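Local coordinates for flavoredoxin (Methanosarcina acetivorans, PDB 3BNK), which binds flavin mononucleotide and probably serves in electron transport, at residues B[68-73]-B[114-119]; B[101-106]-B[136-141]. All coordinates share one frame; numbering follows the deposited sequence.

Overall arrangement
Following the chain from the N terminus, residues 68-73 come first, on strand 66-71 of the main antiparallel sheet. The loop segment 101-106 follows, between the short strands 99-100 and 109-110, and then 114-119 at the start of strand 115-126, where contact 1 closes a loop of 40 residues. Strand 130-142 comes next and brings 136-141 back to 101-106 in contact 2, closing a loop of 29 residues. The two contacts therefore cross along the chain rather than nest. Strands 115-126 and 130-142 are sheet neighbours, and Glu118 of contact 1 joins the two sites, its OE2 lying 2.8 Å from Leu104 N. Both contacts also reach the second subunit.

Contact 1: B[68-73]-B[114-119]; sequences SVNFPY and TLNLEC
Strands 68-71 and 115-119 run antiparallel at 174°, and Val69 and Leu117 form a hydrogen-bonded pair, with Leu117 N 2.8 Å from Val69 O and Val69 N 2.9 Å from Leu117 O. At the neighbouring non-hydrogen-bonded pair, Asn116 ND2 donates to a lone pair of Asn70 OD1 at 2.7 Å in a nearly straight bond, although the amide planes are turned 65° apart. Asn70 CG lies beside its own backbone N (chi1 -63°), which swings the amide toward the partner strand; Asn70 ND2 reaches back to Ser68 OG at 3.0 Å. It also bonds Leu20 O, and Asn70 OD1 bonds Ile110 N; Asn116 ND2 also bonds Ile110 O, its OD1 Lys4 of the second subunit, while Ser68 OG bonds Pro108 O. On the other face, Phe71 and Leu115 project alongside each other, Phe71 CD1 3.7 Å from Leu115 CD2, and Leu115 O sits in plane at the ring edge. Tyr14 of the second subunit packs on both. This pairing is buried in the main sheet of the flavin reductase-like domain, the Val69 side chain about 10 Å from a bound FMN. Strand 66-71 also pairs with 16-25, and 115-126 with 130-142; strand 109-110 packs over the asparagines, whereas strand 46-52 meets Val69 and Leu117.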
loop_
_atom_site.group_PDB
_atom_site.type_symbol
_atom_site.label_atom_id
_atom_site.label_comp_id
_atom_site.label_asym_id
_atom_site.label_seq_id
_atom_site.Cartn_x
_atom_site.Cartn_y
_atom_site.Cartn_z
ATOM N N SER B 68 -1.071 4.484 -15.518
ATOM C CA SER B 68 -2.073 3.519 -15.102
ATOM C C SER B 68 -1.532 2.573 -14.046
ATOM O O SER B 68 -0.328 2.325 -13.965
ATOM C CB SER B 68 -2.613 2.725 -16.300
ATOM O OG SER B 68 -1.573 1.999 -16.931
ATOM N N VAL B 69 -2.450 2.054 -13.243
ATOM C CA VAL B 69 -2.165 1.041 -12.252
ATOM C C VAL B 69 -3.028 -0.159 -12.634
ATOM O O VAL B 69 -4.253 -0.047 -12.687
ATOM C CB VAL B 69 -2.492 1.542 -10.830
ATOM C CG1 VAL B 69 -2.136 0.489 -9.797
ATOM C CG2 VAL B 69 -1.741 2.827 -10.527
ATOM N N ASN B 70 -2.364 -1.285 -12.901
ATOM C CA ASN B 70 -2.965 -2.466 -13.532
ATOM C C ASN B 70 -2.783 -3.682 -12.626
ATOM O O ASN B 70 -1.683 -3.926 -12.132
ATOM C CB ASN B 70 -2.308 -2.756 -14.898
ATOM C CG ASN B 70 -2.504 -1.639 -15.912
ATOM O OD1 ASN B 70 -3.560 -1.514 -16.534
ATOM N ND2 ASN B 70 -1.467 -0.829 -16.098
ATOM N N PHE B 71 -3.860 -4.433 -12.397
ATOM C CA PHE B 71 -3.816 -5.566 -11.454
ATOM C C PHE B 71 -3.788 -6.898 -12.180
ATOM O O PHE B 71 -4.808 -7.332 -12.677
ATOM C CB PHE B 71 -5.010 -5.532 -10.475
ATOM C CG PHE B 71 -4.924 -4.441 -9.452
ATOM C CD1 PHE B 71 -5.300 -3.132 -9.776
ATOM C CD2 PHE B 71 -4.467 -4.713 -8.165
ATOM C CE1 PHE B 71 -5.226 -2.111 -8.846
ATOM C CE2 PHE B 71 -4.381 -3.704 -7.215
ATOM C CZ PHE B 71 -4.755 -2.389 -7.554
ATOM N N PRO B 72 -2.617 -7.563 -12.236
ATOM C CA PRO B 72 -2.618 -8.902 -12.828
ATOM C C PRO B 72 -3.259 -9.946 -11.898
ATOM O O PRO B 72 -3.296 -9.755 -10.678
ATOM C CB PRO B 72 -1.127 -9.180 -13.034
ATOM C CG PRO B 72 -0.458 -8.428 -11.899
ATOM C CD PRO B 72 -1.271 -7.161 -11.769
ATOM N N TYR B 73 -3.781 -11.027 -12.468
ATOM C CA TYR B 73 -4.154 -12.196 -11.674
ATOM C C TYR B 73 -2.935 -13.119 -11.486
ATOM O O TYR B 73 -1.911 -12.941 -12.144
ATOM C CB TYR B 73 -5.371 -12.932 -12.272
ATOM C CG TYR B 73 -5.206 -13.318 -13.722
ATOM C CD1 TYR B 73 -4.685 -14.564 -14.079
ATOM C CD2 TYR B 73 -5.570 -12.441 -14.734
ATOM C CE1 TYR B 73 -4.523 -14.918 -15.405
ATOM C CE2 TYR B 73 -5.417 -12.789 -16.078
ATOM C CZ TYR B 73 -4.888 -14.022 -16.404
ATOM O OH TYR B 73 -4.738 -14.368 -17.729
ATOM N N THR B 114 -7.047 -7.539 -14.357
ATOM C CA THR B 114 -8.413 -7.634 -13.876
ATOM C C THR B 114 -9.040 -6.283 -13.560
ATOM O O THR B 114 -10.274 -6.160 -13.492
ATOM C CB THR B 114 -8.506 -8.555 -12.647
ATOM O OG1 THR B 114 -7.916 -7.911 -11.506
ATOM C CG2 THR B 114 -7.811 -9.896 -12.943
ATOM N N LEU B 115 -8.182 -5.286 -13.355
ATOM C CA LEU B 115 -8.588 -3.941 -12.953
ATOM C C LEU B 115 -7.514 -2.957 -13.405
ATOM O O LEU B 115 -6.313 -3.192 -13.200
ATOM C CB LEU B 115 -8.795 -3.864 -11.425
ATOM C CG LEU B 115 -9.100 -2.517 -10.738
ATOM C CD1 LEU B 115 -10.529 -1.970 -11.041
ATOM C CD2 LEU B 115 -8.902 -2.634 -9.247
ATOM N N ASN B 116 -7.958 -1.870 -14.035
ATOM C CA ASN B 116 -7.061 -0.804 -14.515
ATOM C C ASN B 116 -7.513 0.566 -14.027
ATOM O O ASN B 116 -8.658 0.960 -14.247
ATOM C CB ASN B 116 -6.977 -0.782 -16.054
ATOM C CG ASN B 116 -7.069 -2.160 -16.675
ATOM O OD1 ASN B 116 -8.166 -2.644 -16.976
ATOM N ND2 ASN B 116 -5.916 -2.788 -16.904
ATOM N N LEU B 117 -6.609 1.271 -13.350
ATOM C CA LEU B 117 -6.867 2.622 -12.867
ATOM C C LEU B 117 -6.073 3.618 -13.702
ATOM O O LEU B 117 -4.849 3.594 -13.704
ATOM C CB LEU B 117 -6.530 2.753 -11.371
ATOM C CG LEU B 117 -7.043 1.664 -10.414
ATOM C CD1 LEU B 117 -6.653 1.957 -8.961
ATOM C CD2 LEU B 117 -8.583 1.404 -10.534
ATOM N N GLU B 118 -6.791 4.478 -14.420
ATOM C CA GLU B 118 -6.204 5.456 -15.324
ATOM C C GLU B 118 -6.053 6.774 -14.561
ATOM O O GLU B 118 -7.038 7.337 -14.097
ATOM C CB GLU B 118 -7.096 5.605 -16.564
ATOM C CG GLU B 118 -6.596 6.558 -17.645
ATOM C CD GLU B 118 -7.595 6.704 -18.810
ATOM O OE1 GLU B 118 -8.801 6.419 -18.619
ATOM O OE2 GLU B 118 -7.161 7.106 -19.913
ATOM N N CYS B 119 -4.816 7.255 -14.421
ATOM C CA CYS B 119 -4.545 8.325 -13.460
ATOM C C CYS B 119 -3.914 9.571 -14.046
ATOM O O CYS B 119 -3.012 9.497 -14.889
ATOM C CB CYS B 119 -3.695 7.814 -12.287
ATOM S SG CYS B 119 -4.379 6.335 -11.517
HETATM O O HOH W 1 -6.093 -9.305 -10.109
#

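Contact 2: B[101-106]-B[136-141]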
loop_
_atom_site.group_PDB
_atom_site.type_symbol
_atom_site.label_atom_id
_atom_site.label_comp_id
_atom_site.label_asym_id
_atom_site.label_seq_id
_atom_site.Cartn_x
_atom_site.Cartn_y
_atom_site.Cartn_z
ATOM N N TYR B 101 -6.008 2.176 -24.414
ATOM C CA TYR B 101 -5.972 3.497 -23.824
ATOM C C TYR B 101 -7.383 3.930 -23.473
ATOM O O TYR B 101 -8.365 3.292 -23.881
ATOM C CB TYR B 101 -5.313 4.485 -24.789
ATOM C CG TYR B 101 -3.816 4.283 -24.935
ATOM C CD1 TYR B 101 -3.300 3.398 -25.896
ATOM C CD2 TYR B 101 -2.918 4.963 -24.111
ATOM C CE1 TYR B 101 -1.914 3.203 -26.037
ATOM C CE2 TYR B 101 -1.528 4.782 -24.246
ATOM C CZ TYR B 101 -1.037 3.898 -25.210
ATOM O OH TYR B 101 0.324 3.705 -25.354
ATOM N N GLY B 102 -7.475 5.003 -22.690
ATOM C CA GLY B 102 -8.762 5.516 -22.221
ATOM C C GLY B 102 -8.858 7.014 -22.393
ATOM O O GLY B 102 -8.241 7.577 -23.301
ATOM N N GLU B 103 -9.603 7.651 -21.488
ATOM C CA GLU B 103 -9.969 9.077 -21.585
ATOM C C GLU B 103 -8.774 10.037 -21.598
ATOM O O GLU B 103 -8.826 11.101 -22.225
ATOM C CB GLU B 103 -10.936 9.464 -20.455
ATOM C CG GLU B 103 -12.313 8.777 -20.508
ATOM C CD GLU B 103 -13.177 9.021 -19.256
ATOM O OE1 GLU B 103 -12.829 9.878 -18.411
ATOM O OE2 GLU B 103 -14.231 8.355 -19.121
ATOM N N LEU B 104 -7.698 9.646 -20.916
ATOM C CA LEU B 104 -6.492 10.467 -20.842
ATOM C C LEU B 104 -5.598 10.276 -22.065
ATOM O O LEU B 104 -4.649 11.025 -22.251
ATOM C CB LEU B 104 -5.711 10.180 -19.558
ATOM C CG LEU B 104 -6.408 10.459 -18.225
ATOM C CD1 LEU B 104 -5.468 10.156 -17.083
ATOM C CD2 LEU B 104 -6.966 11.905 -18.099
ATOM N N LYS B 105 -5.902 9.265 -22.878
ATOM C CA LYS B 105 -5.285 9.067 -24.208
ATOM C C LYS B 105 -3.852 8.523 -24.172
ATOM O O LYS B 105 -3.374 7.916 -25.127
ATOM C CB LYS B 105 -5.328 10.372 -25.034
ATOM C CG LYS B 105 -6.683 11.110 -25.012
ATOM C CD LYS B 105 -7.485 10.911 -26.282
ATOM C CE LYS B 105 -8.212 9.573 -26.351
ATOM N NZ LYS B 105 -8.668 9.235 -27.773
ATOM N N THR B 106 -3.182 8.717 -23.051
ATOM C CA THR B 106 -1.729 8.594 -23.012
ATOM C C THR B 106 -1.201 7.675 -21.900
ATOM O O THR B 106 0.014 7.522 -21.731
ATOM C CB THR B 106 -1.121 9.992 -22.868
ATOM O OG1 THR B 106 0.298 9.901 -22.931
ATOM C CG2 THR B 106 -1.490 10.587 -21.554
ATOM N N GLU B 136 -4.820 11.515 -9.675
ATOM C CA GLU B 136 -6.258 11.357 -9.519
ATOM C C GLU B 136 -6.714 10.199 -10.388
ATOM O O GLU B 136 -6.316 10.090 -11.548
ATOM C CB GLU B 136 -7.008 12.643 -9.917
ATOM C CG GLU B 136 -8.510 12.612 -9.576
ATOM C CD GLU B 136 -9.283 13.846 -10.062
ATOM O OE1 GLU B 136 -8.678 14.926 -10.201
ATOM O OE2 GLU B 136 -10.506 13.721 -10.294
ATOM N N ILE B 137 -7.531 9.321 -9.824
ATOM C CA ILE B 137 -8.120 8.246 -10.612
ATOM C C ILE B 137 -9.285 8.836 -11.407
ATOM O O ILE B 137 -10.354 9.154 -10.859
ATOM C CB ILE B 137 -8.588 7.053 -9.735
ATOM C CG1 ILE B 137 -7.442 6.562 -8.839
ATOM C CG2 ILE B 137 -9.120 5.902 -10.614
ATOM C CD1 ILE B 137 -7.938 5.707 -7.658
ATOM N N ILE B 138 -9.063 9.010 -12.702
ATOM C CA ILE B 138 -10.060 9.680 -13.516
ATOM C C ILE B 138 -11.012 8.672 -14.143
ATOM O O ILE B 138 -12.191 8.968 -14.329
ATOM C CB ILE B 138 -9.435 10.637 -14.562
ATOM C CG1 ILE B 138 -8.688 9.861 -15.638
ATOM C CG2 ILE B 138 -8.560 11.712 -13.873
ATOM C CD1 ILE B 138 -9.523 9.605 -16.920
ATOM N N ALA B 139 -10.502 7.479 -14.440
ATOM C CA ALA B 139 -11.345 6.383 -14.913
ATOM C C ALA B 139 -10.825 5.056 -14.385
ATOM O O ALA B 139 -9.608 4.863 -14.236
ATOM C CB ALA B 139 -11.434 6.369 -16.448
ATOM N N ALA B 140 -11.766 4.170 -14.079
ATOM C CA ALA B 140 -11.472 2.819 -13.640
ATOM C C ALA B 140 -12.222 1.824 -14.502
ATOM O O ALA B 140 -13.399 2.027 -14.821
ATOM C CB ALA B 140 -11.826 2.636 -12.170
ATOM N N TYR B 141 -11.519 0.758 -14.879
ATOM C CA TYR B 141 -12.035 -0.275 -15.775
ATOM C C TYR B 141 -11.901 -1.662 -15.155
ATOM O O TYR B 141 -10.855 -2.021 -14.610
ATOM C CB TYR B 141 -11.277 -0.261 -17.114
ATOM C CG TYR B 141 -11.196 1.093 -17.793
ATOM C CD1 TYR B 141 -10.213 2.016 -17.440
ATOM C CD2 TYR B 141 -12.110 1.449 -18.796
ATOM C CE1 TYR B 141 -10.137 3.270 -18.057
ATOM C CE2 TYR B 141 -12.038 2.692 -19.430
ATOM C CZ TYR B 141 -11.053 3.597 -19.050
ATOM O OH TYR B 141 -10.981 4.824 -19.669
#
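The ends of Leu104 and Ile138 abut, joining the loop 101-106 to strand 136-141. From Leu104 CB, which makes no close approach to the strand, the side chain runs to CG, 3.5 Å from Ile138 CD1 and tightly packed. Beyond it both methyls rest against Ile138 CG1, Leu104 CD1 at 3.5 Å, and Leu104 CD2 also meets Ile138 CD1 at 3.6 Å. In Ile138, chi1 (69°) carries CG1 toward the loop, and an off-staggered chi2 (96°) turns CD1 against Leu104. A classic beta bulge sets Ile138 and Ala139 against the single residue Glu118 on the adjacent strand, while Gly102 to Lys105 form a type I turn closed by Lys105 N to Gly102 O at 2.9 Å. Replacing Leu104 by an alanine removes CG and both methyls, which is likely to leave a gap beside Ile138 CG1 and CD1 and let that end turn. The Glu103 chain runs alongside Ile138 in the reverse sense, its OE1 3.6 Å from Ile138 CD1, and its OE2 forms a salt bridge with Lys6 of the second subunit. Tyr141 OH approaches Gly102 CA at 3.5 Å and is hydrogen-bonded to Glu118 OE1, while Glu118 OE2 accepts a hydrogen bond from Leu104 N.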